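Local coordinates for DNA polymerase III subunit beta (Helicobacter pylori 26695, PDB 4S3I), which tethers DNA polymerases and other proteins to DNA and gives them processivity during replication, at residues Y255-F266 against L334-E345; P346-E354 against K366-I374. All blocks are in the same frame, centred on the assembly; numbering follows the deposited sequence.

Contact 1 (Y255-F266 against L334-E345); sequences YISSFTLGKEEF and LGTTQFVLRCNE
F259 and L341 face each other as a hydrogen-bonded pair in an antiparallel strand pairing, 257-262 against 338-343, within the C-terminal domain of this sliding-ring protein. At the start of the pairing, I256 and S257 both lie opposite C343, a classic beta bulge. The extra residue is held by N344, whose OD1 accepts from I256 N at 2.8 Å; its ND2 is bonded to E254 O.

One side of the pair is largely apolar. The F339 ring occupies the cramped site between its own backbone N and carbonyl carbon (chi1 71°), which folds it over the neighbouring strand. L261 CB then sits over its face, 4.0 Å from the centroid, while the edge of F339 points into the face of F266 in a T-shaped stack, planes at 77°. L331 of helix 324-332 touches both phenylalanines, and L282 and L284 pack on L341, so this side is turned into the domain.

The other side is more polar. R342 CB lies over one face of the Y255 ring, 3.7 Å from its centroid, and the extended arginine chain carries NH1 to S258 OG in the guanidinium plane. V340 CG1 rests over the centre of that guanidinium, and R342 NE is hydrogen-bonded to Q353 OE1.

At the far end G262 is the N-cap of helix 263-273. K263 N bonds T337 O, and a water joins that same oxygen to E264 N. The K263 chain bends at chi3 (67°), bringing NZ above the carbonyl planes of two loop residues: it lies 3.0 Å from T336 O and 3.1 Å from L334 O.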
loop_
_atom_site.group_PDB
_atom_site.type_symbol
_atom_site.label_atom_id
_atom_site.label_comp_id
_atom_site.label_asym_id
_atom_site.label_seq_id
_atom_site.Cartn_x
_atom_site.Cartn_y
_atom_site.Cartn_z
ATOM N N TYR A 255 9.763 41.896 6.543
ATOM C CA TYR A 255 8.725 41.673 5.544
ATOM C C TYR A 255 7.770 42.853 5.505
ATOM O O TYR A 255 7.336 43.342 6.551
ATOM C CB TYR A 255 7.974 40.374 5.836
ATOM C CG TYR A 255 8.853 39.156 5.710
ATOM C CD1 TYR A 255 9.020 38.527 4.482
ATOM C CD2 TYR A 255 9.524 38.646 6.812
ATOM C CE1 TYR A 255 9.829 37.411 4.352
ATOM C CE2 TYR A 255 10.338 37.528 6.694
ATOM C CZ TYR A 255 10.481 36.918 5.461
ATOM O OH TYR A 255 11.285 35.811 5.349
ATOM N N ILE A 256 7.471 43.311 4.295
ATOM C CA ILE A 256 6.531 44.403 4.084
ATOM C C ILE A 256 5.162 44.032 4.645
ATOM O O ILE A 256 4.560 44.797 5.399
ATOM C CB ILE A 256 6.392 44.727 2.588
ATOM C CG1 ILE A 256 7.759 45.089 1.995
ATOM C CG2 ILE A 256 5.396 45.853 2.373
ATOM C CD1 ILE A 256 7.764 45.276 0.480
ATOM N N SER A 257 4.686 42.844 4.281
ATOM C CA SER A 257 3.360 42.399 4.695
ATOM C C SER A 257 3.370 41.043 5.408
ATOM O O SER A 257 4.101 40.122 5.009
ATOM C CB SER A 257 2.421 42.359 3.491
ATOM O OG SER A 257 3.091 42.768 2.315
ATOM N N SER A 258 2.560 40.941 6.463
ATOM C CA SER A 258 2.334 39.688 7.178
ATOM C C SER A 258 0.836 39.417 7.370
ATOM O O SER A 258 0.140 40.179 8.045
ATOM C CB SER A 258 3.019 39.712 8.541
ATOM O OG SER A 258 4.425 39.772 8.410
ATOM N N PHE A 259 0.347 38.319 6.798
ATOM C CA PHE A 259 -1.072 37.975 6.908
ATOM C C PHE A 259 -1.307 36.757 7.797
ATOM O O PHE A 259 -0.633 35.741 7.643
ATOM C CB PHE A 259 -1.636 37.684 5.523
ATOM C CG PHE A 259 -1.267 38.711 4.482
ATOM C CD1 PHE A 259 -1.811 39.987 4.526
ATOM C CD2 PHE A 259 -0.398 38.387 3.444
ATOM C CE1 PHE A 259 -1.489 40.934 3.545
ATOM C CE2 PHE A 259 -0.072 39.324 2.454
ATOM C CZ PHE A 259 -0.622 40.600 2.507
ATOM N N THR A 260 -2.256 36.856 8.725
ATOM C CA THR A 260 -2.649 35.714 9.549
ATOM C C THR A 260 -3.843 35.036 8.860
ATOM O O THR A 260 -4.892 35.649 8.679
ATOM C CB THR A 260 -3.006 36.157 10.971
ATOM O OG1 THR A 260 -1.864 36.801 11.556
ATOM C CG2 THR A 260 -3.412 34.971 11.836
ATOM N N LEU A 261 -3.664 33.787 8.442
ATOM C CA LEU A 261 -4.623 33.101 7.562
ATOM C C LEU A 261 -5.006 31.726 8.108
ATOM O O LEU A 261 -4.318 31.187 8.977
ATOM C CB LEU A 261 -4.019 32.962 6.169
ATOM C CG LEU A 261 -3.579 34.279 5.528
ATOM C CD1 LEU A 261 -2.554 34.051 4.421
ATOM C CD2 LEU A 261 -4.798 35.052 4.981
ATOM N N GLY A 262 -6.086 31.142 7.586
ATOM C CA GLY A 262 -6.571 29.868 8.090
ATOM C C GLY A 262 -5.842 28.690 7.457
ATOM O O GLY A 262 -5.845 28.534 6.221
ATOM N N LYS A 263 -5.232 27.850 8.290
ATOM C CA LYS A 263 -4.392 26.767 7.776
ATOM C C LYS A 263 -5.197 25.737 6.976
ATOM O O LYS A 263 -4.872 25.463 5.820
ATOM C CB LYS A 263 -3.612 26.071 8.908
ATOM C CG LYS A 263 -2.624 25.005 8.395
ATOM C CD LYS A 263 -1.903 24.235 9.549
ATOM C CE LYS A 263 -2.851 23.362 10.369
ATOM N NZ LYS A 263 -2.166 22.773 11.598
ATOM N N GLU A 264 -6.239 25.178 7.589
ATOM C CA GLU A 264 -7.000 24.102 6.960
ATOM C C GLU A 264 -7.780 24.591 5.740
ATOM O O GLU A 264 -7.902 23.866 4.746
ATOM C CB GLU A 264 -7.936 23.415 7.970
ATOM C CG GLU A 264 -7.221 22.579 9.031
ATOM C CD GLU A 264 -6.257 21.530 8.451
ATOM O OE1 GLU A 264 -6.599 20.855 7.455
ATOM O OE2 GLU A 264 -5.143 21.367 8.997
ATOM N N GLU A 265 -8.295 25.819 5.796
ATOM C CA GLU A 265 -8.947 26.384 4.612
ATOM C C GLU A 265 -7.980 26.528 3.448
ATOM O O GLU A 265 -8.322 26.229 2.300
ATOM C CB GLU A 265 -9.582 27.744 4.910
ATOM C CG GLU A 265 -10.907 27.665 5.643
ATOM C CD GLU A 265 -11.607 29.022 5.693
ATOM O OE1 GLU A 265 -10.905 30.048 5.860
ATOM O OE2 GLU A 265 -12.851 29.051 5.552
ATOM N N PHE A 266 -6.782 27.005 3.734
ATOM C CA PHE A 266 -5.767 27.085 2.690
ATOM C C PHE A 266 -5.351 25.705 2.143
ATOM O O PHE A 266 -5.204 25.557 0.933
ATOM C CB PHE A 266 -4.549 27.913 3.154
ATOM C CG PHE A 266 -4.677 29.377 2.824
ATOM C CD1 PHE A 266 -5.666 30.150 3.429
ATOM C CD2 PHE A 266 -3.865 29.956 1.867
ATOM C CE1 PHE A 266 -5.823 31.515 3.090
ATOM C CE2 PHE A 266 -4.005 31.308 1.529
ATOM C CZ PHE A 266 -4.992 32.085 2.140
ATOM N N LEU A 334 3.178 22.842 10.300
ATOM C CA LEU A 334 2.726 23.777 11.343
ATOM C C LEU A 334 1.780 23.140 12.336
ATOM O O LEU A 334 0.884 22.391 11.948
ATOM C CB LEU A 334 1.992 24.955 10.700
ATOM C CG LEU A 334 2.782 25.679 9.628
ATOM C CD1 LEU A 334 1.935 26.828 9.099
ATOM C CD2 LEU A 334 4.094 26.197 10.221
ATOM N N GLY A 335 1.937 23.468 13.616
ATOM C CA GLY A 335 1.077 22.900 14.647
ATOM C C GLY A 335 -0.108 23.760 15.086
ATOM O O GLY A 335 -0.852 23.373 15.983
ATOM N N THR A 336 -0.298 24.917 14.464
ATOM C CA THR A 336 -1.350 25.854 14.904
ATOM C C THR A 336 -2.485 25.864 13.896
ATOM O O THR A 336 -2.281 25.489 12.760
ATOM C CB THR A 336 -0.797 27.275 15.011
ATOM O OG1 THR A 336 -0.069 27.579 13.811
ATOM C CG2 THR A 336 0.145 27.403 16.216
ATOM N N THR A 337 -3.666 26.338 14.302
ATOM C CA THR A 337 -4.834 26.353 13.411
ATOM C C THR A 337 -4.751 27.473 12.390
ATOM O O THR A 337 -5.444 27.457 11.378
ATOM C CB THR A 337 -6.123 26.511 14.200
ATOM O OG1 THR A 337 -6.174 27.841 14.725
ATOM C CG2 THR A 337 -6.163 25.499 15.358
ATOM N N GLN A 338 -3.921 28.470 12.680
ATOM C CA GLN A 338 -3.702 29.584 11.767
ATOM C C GLN A 338 -2.240 29.662 11.416
ATOM O O GLN A 338 -1.400 29.125 12.138
ATOM C CB GLN A 338 -4.159 30.902 12.410
ATOM C CG GLN A 338 -5.625 30.924 12.778
ATOM C CD GLN A 338 -6.065 32.278 13.321
ATOM O OE1 GLN A 338 -5.700 32.665 14.437
ATOM N NE2 GLN A 338 -6.826 33.022 12.516
ATOM N N PHE A 339 -1.928 30.326 10.316
ATOM C CA PHE A 339 -0.546 30.517 9.943
ATOM C C PHE A 339 -0.316 31.964 9.535
ATOM O O PHE A 339 -1.260 32.709 9.239
ATOM C CB PHE A 339 -0.108 29.558 8.816
ATOM C CG PHE A 339 -0.702 29.872 7.455
ATOM C CD1 PHE A 339 -1.985 29.432 7.123
ATOM C CD2 PHE A 339 0.038 30.562 6.497
ATOM C CE1 PHE A 339 -2.539 29.707 5.868
ATOM C CE2 PHE A 339 -0.498 30.837 5.244
ATOM C CZ PHE A 339 -1.801 30.402 4.921
ATOM N N VAL A 340 0.947 32.355 9.523
ATOM C CA VAL A 340 1.313 33.677 9.076
ATOM C C VAL A 340 2.091 33.564 7.796
ATOM O O VAL A 340 3.064 32.798 7.702
ATOM C CB VAL A 340 2.116 34.424 10.139
ATOM C CG1 VAL A 340 2.592 35.769 9.588
ATOM C CG2 VAL A 340 1.268 34.608 11.386
ATOM N N LEU A 341 1.642 34.313 6.801
ATOM C CA LEU A 341 2.329 34.385 5.527
ATOM C C LEU A 341 3.019 35.743 5.467
ATOM O O LEU A 341 2.344 36.780 5.483
ATOM C CB LEU A 341 1.309 34.264 4.389
ATOM C CG LEU A 341 1.833 34.581 2.993
ATOM C CD1 LEU A 341 2.850 33.549 2.596
ATOM C CD2 LEU A 341 0.688 34.612 1.967
ATOM N N ARG A 342 4.349 35.752 5.420
ATOM C CA ARG A 342 5.099 37.008 5.359
ATOM C C ARG A 342 5.698 37.214 3.977
ATOM O O ARG A 342 6.406 36.347 3.454
ATOM C CB ARG A 342 6.219 37.045 6.413
ATOM C CG ARG A 342 5.779 36.753 7.827
ATOM C CD ARG A 342 6.866 37.135 8.837
ATOM N NE ARG A 342 6.587 36.573 10.158
ATOM C CZ ARG A 342 5.764 37.124 11.049
ATOM N NH1 ARG A 342 5.141 38.265 10.771
ATOM N NH2 ARG A 342 5.561 36.534 12.223
ATOM N N CYS A 343 5.439 38.379 3.391
ATOM C CA CYS A 343 5.832 38.641 2.007
ATOM C C CYS A 343 6.487 40.005 1.836
ATOM O O CYS A 343 6.241 40.935 2.612
ATOM C CB CYS A 343 4.603 38.637 1.095
ATOM S SG CYS A 343 3.625 37.116 1.038
ATOM N N ASN A 344 7.301 40.112 0.795
ATOM C CA ASN A 344 7.726 41.401 0.278
ATOM C C ASN A 344 7.148 41.518 -1.125
ATOM O O ASN A 344 5.940 41.400 -1.302
ATOM C CB ASN A 344 9.253 41.511 0.287
ATOM C CG ASN A 344 9.812 41.564 1.688
ATOM O OD1 ASN A 344 9.374 42.378 2.505
ATOM N ND2 ASN A 344 10.751 40.672 1.992
ATOM N N GLU A 345 7.999 41.713 -2.124
ATOM C CA GLU A 345 7.535 41.737 -3.511
ATOM C C GLU A 345 7.086 40.337 -3.973
ATOM O O GLU A 345 7.573 39.321 -3.459
ATOM C CB GLU A 345 8.633 42.290 -4.427
ATOM C CG GLU A 345 8.171 43.402 -5.365
ATOM C CD GLU A 345 7.406 44.504 -4.648
ATOM O OE1 GLU A 345 6.268 44.806 -5.073
ATOM O OE2 GLU A 345 7.943 45.067 -3.667
HETATM O O HOH W 1 -7.243 25.700 10.363
#

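Contact 2 (P346-E354 against K366-I374)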
loop_
_atom_site.group_PDB
_atom_site.type_symbol
_atom_site.label_atom_id
_atom_site.label_comp_id
_atom_site.label_asym_id
_atom_site.label_seq_id
_atom_site.Cartn_x
_atom_site.Cartn_y
_atom_site.Cartn_z
ATOM N N PRO A 346 6.140 40.280 -4.931
ATOM C CA PRO A 346 5.620 38.998 -5.418
ATOM C C PRO A 346 6.691 38.143 -6.062
ATOM O O PRO A 346 6.480 36.941 -6.203
ATOM C CB PRO A 346 4.618 39.415 -6.503
ATOM C CG PRO A 346 4.167 40.760 -6.100
ATOM C CD PRO A 346 5.377 41.417 -5.477
ATOM N N SER A 347 7.795 38.761 -6.478
ATOM C CA SER A 347 8.903 38.040 -7.095
ATOM C C SER A 347 9.933 37.627 -6.038
ATOM O O SER A 347 10.915 36.950 -6.348
ATOM C CB SER A 347 9.573 38.914 -8.153
ATOM O OG SER A 347 9.952 40.160 -7.592
ATOM N N SER A 348 9.689 38.040 -4.796
ATOM C CA SER A 348 10.603 37.783 -3.681
ATOM C C SER A 348 10.180 36.580 -2.842
ATOM O O SER A 348 8.991 36.280 -2.738
ATOM C CB SER A 348 10.710 39.017 -2.773
ATOM O OG SER A 348 11.465 40.038 -3.390
ATOM N N PRO A 349 11.164 35.894 -2.234
ATOM C CA PRO A 349 10.905 34.779 -1.317
ATOM C C PRO A 349 9.920 35.165 -0.225
ATOM O O PRO A 349 9.971 36.295 0.284
ATOM C CB PRO A 349 12.279 34.515 -0.694
ATOM C CG PRO A 349 13.254 34.924 -1.761
ATOM C CD PRO A 349 12.607 36.076 -2.495
ATOM N N PHE A 350 9.036 34.244 0.142
ATOM C CA PHE A 350 8.104 34.510 1.225
ATOM C C PHE A 350 8.172 33.421 2.279
ATOM O O PHE A 350 8.674 32.326 2.024
ATOM C CB PHE A 350 6.674 34.637 0.699
ATOM C CG PHE A 350 6.164 33.404 0.001
ATOM C CD1 PHE A 350 5.442 32.433 0.694
ATOM C CD2 PHE A 350 6.386 33.226 -1.356
ATOM C CE1 PHE A 350 4.946 31.298 0.030
ATOM C CE2 PHE A 350 5.903 32.101 -2.024
ATOM C CZ PHE A 350 5.184 31.138 -1.328
ATOM N N LEU A 351 7.632 33.718 3.453
ATOM C CA LEU A 351 7.810 32.864 4.611
ATOM C C LEU A 351 6.467 32.351 5.088
ATOM O O LEU A 351 5.480 33.091 5.091
ATOM C CB LEU A 351 8.497 33.655 5.739
ATOM C CG LEU A 351 9.016 32.868 6.951
ATOM C CD1 LEU A 351 10.295 32.131 6.578
ATOM C CD2 LEU A 351 9.241 33.754 8.172
ATOM N N ILE A 352 6.429 31.084 5.495
ATOM C CA ILE A 352 5.244 30.520 6.143
ATOM C C ILE A 352 5.647 30.032 7.519
ATOM O O ILE A 352 6.636 29.316 7.652
ATOM C CB ILE A 352 4.645 29.357 5.302
ATOM C CG1 ILE A 352 3.985 29.914 4.038
ATOM C CG2 ILE A 352 3.618 28.553 6.109
ATOM C CD1 ILE A 352 3.575 28.851 3.036
ATOM N N GLN A 353 4.908 30.430 8.551
ATOM C CA GLN A 353 5.237 29.986 9.900
ATOM C C GLN A 353 3.996 29.946 10.775
ATOM O O GLN A 353 2.931 30.428 10.367
ATOM C CB GLN A 353 6.338 30.864 10.518
ATOM C CG GLN A 353 5.910 32.272 10.855
ATOM C CD GLN A 353 7.081 33.166 11.270
ATOM O OE1 GLN A 353 6.890 34.346 11.552
ATOM N NE2 GLN A 353 8.292 32.604 11.304
ATOM N N GLU A 354 4.123 29.359 11.962
ATOM C CA GLU A 354 2.988 29.246 12.851
ATOM C C GLU A 354 2.550 30.635 13.284
ATOM O O GLU A 354 3.337 31.588 13.278
ATOM C CB GLU A 354 3.328 28.412 14.103
ATOM C CG GLU A 354 3.706 26.963 13.834
ATOM C CD GLU A 354 3.721 26.096 15.094
ATOM O OE1 GLU A 354 3.545 26.633 16.210
ATOM O OE2 GLU A 354 3.892 24.864 14.967
ATOM N N LYS A 366 8.858 24.533 16.365
ATOM C CA LYS A 366 8.088 25.362 15.432
ATOM C C LYS A 366 8.906 25.646 14.188
ATOM O O LYS A 366 9.917 26.346 14.234
ATOM C CB LYS A 366 7.628 26.662 16.087
ATOM C CG LYS A 366 6.870 26.455 17.389
ATOM C CD LYS A 366 6.238 27.757 17.850
ATOM C CE LYS A 366 5.587 27.601 19.215
ATOM N NZ LYS A 366 5.101 28.939 19.682
ATOM N N ILE A 367 8.454 25.084 13.077
ATOM C CA ILE A 367 9.181 25.136 11.819
ATOM C C ILE A 367 8.637 26.291 10.980
ATOM O O ILE A 367 7.424 26.504 10.930
ATOM C CB ILE A 367 9.016 23.802 11.026
ATOM C CG1 ILE A 367 10.050 22.759 11.473
ATOM C CG2 ILE A 367 9.202 24.024 9.530
ATOM C CD1 ILE A 367 10.117 22.506 12.955
ATOM N N SER A 368 9.536 27.033 10.340
ATOM C CA SER A 368 9.169 28.095 9.415
ATOM C C SER A 368 9.706 27.669 8.072
ATOM O O SER A 368 10.768 27.043 8.009
ATOM C CB SER A 368 9.828 29.423 9.837
ATOM O OG SER A 368 9.400 29.813 11.125
ATOM N N THR A 369 8.991 27.990 6.998
ATOM C CA THR A 369 9.476 27.660 5.668
ATOM C C THR A 369 9.570 28.900 4.782
ATOM O O THR A 369 8.608 29.679 4.661
ATOM C CB THR A 369 8.591 26.607 4.975
ATOM O OG1 THR A 369 8.488 25.429 5.790
ATOM C CG2 THR A 369 9.187 26.236 3.617
ATOM N N LEU A 370 10.731 29.079 4.167
ATOM C CA LEU A 370 10.948 30.165 3.221
ATOM C C LEU A 370 10.900 29.583 1.809
ATOM O O LEU A 370 11.569 28.589 1.529
ATOM C CB LEU A 370 12.301 30.830 3.482
ATOM C CG LEU A 370 12.642 31.961 2.511
ATOM C CD1 LEU A 370 11.872 33.231 2.870
ATOM C CD2 LEU A 370 14.143 32.229 2.454
ATOM N N MET A 371 10.110 30.196 0.928
ATOM C CA MET A 371 9.872 29.656 -0.416
ATOM C C MET A 371 10.048 30.703 -1.504
ATOM O O MET A 371 9.694 31.863 -1.309
ATOM C CB MET A 371 8.442 29.120 -0.519
ATOM C CG MET A 371 8.255 27.712 -0.036
ATOM S SD MET A 371 6.515 27.419 0.302
ATOM C CE MET A 371 5.790 27.765 -1.300
ATOM N N MET A 372 10.572 30.279 -2.653
ATOM C CA MET A 372 10.615 31.124 -3.840
ATOM C C MET A 372 9.238 31.081 -4.511
ATOM O O MET A 372 8.674 29.998 -4.693
ATOM C CB MET A 372 11.654 30.606 -4.839
ATOM C CG MET A 372 13.073 30.551 -4.295
ATOM S SD MET A 372 14.169 29.490 -5.278
ATOM C CE MET A 372 14.099 30.282 -6.883
ATOM N N PRO A 373 8.691 32.257 -4.887
ATOM C CA PRO A 373 7.393 32.282 -5.576
ATOM C C PRO A 373 7.535 31.957 -7.058
ATOM O O PRO A 373 8.658 31.911 -7.573
ATOM C CB PRO A 373 6.956 33.736 -5.420
ATOM C CG PRO A 373 8.265 34.498 -5.431
ATOM C CD PRO A 373 9.203 33.618 -4.628
ATOM N N ILE A 374 6.403 31.727 -7.726
ATOM C CA ILE A 374 6.356 31.558 -9.178
ATOM C C ILE A 374 6.022 32.921 -9.791
ATOM O O ILE A 374 5.185 33.647 -9.251
ATOM C CB ILE A 374 5.240 30.575 -9.587
ATOM C CG1 ILE A 374 5.234 29.341 -8.677
ATOM C CG2 ILE A 374 5.358 30.197 -11.055
ATOM C CD1 ILE A 374 6.454 28.429 -8.859
HETATM O O HOH W 2 4.548 35.669 -7.516
HETATM O O HOH W 3 6.498 25.837 7.471
HETATM O O HOH W 4 5.816 23.602 13.386
HETATM O O HOH W 5 2.808 28.964 17.667
HETATM O O HOH W 6 6.673 28.469 12.848
#
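F350 and M371 open a short antiparallel ladder, strand 350-354 against 368-371, in the antiparallel sheet that spans two domains, where strand 368-371 also pairs with strand 179-185. Two hydrogen-bonded pairs, F350 with M371 and I352 with T369, flank the non-hydrogen-bonded pair L351 with L370.

The F350 ring stands between its own N and carbonyl carbon (chi1 60°), leaning across to the partner strand. M371 CB lies over one face, offset toward the rim, and the thioether, bent at chi3, wraps back until CE is 3.4 Å from F350 CZ. SD approaches obliquely, 5.0 Å from the ring centroid, a Met-aromatic contact. P373 CA meets the ring edge, while P373 CG packs near P346 O. F326 and F327 of helix 324-332 cover M371 and F350 respectively.

L351 and L370 point to the other side. In each, CG stands opposite the backbone N (chi1 -169° and 178°), which sends CD1 over the partner strand: L351 CD1 is 3.5 Å from T369 O, and L370 CD1 is 3.4 Å from F350 O.

Beyond I352 the direct backbone ladder gives way to water, one molecule joining E354 N to I367 O. Q353 NE2 donates to S368 OG at 3.0 Å, with the hydroxyl in the amide plane; OE1 is held by R342. The E354 carboxylate, its OE2 taken by G335 N, lies across the aliphatic chain of K366, whose NZ bonds K359 O and L356 O.

Contact 1 leads straight into contact 2 along the chain, and strands 338-343 and 350-354 are neighbours in one antiparallel sheet, so the two pairings, centres about 9 Å apart, form four successive strands. Strand 257-262 is outermost within this chain, whereas 368-371 joins strand 179-185 of the central domain, so the sheet runs from one domain into the next. Two hydrogen bonds, one between side chains and one from a backbone N to a side chain, probably tie the contacts together: R342 NE to Q353 OE1 at 2.6 Å, and G335 N to E354 OE2 at 2.8 Å. On the helix-covered side, L341 CD1 packs 3.4 Å from F350 CD1, making the apolar layers of both contacts continuous.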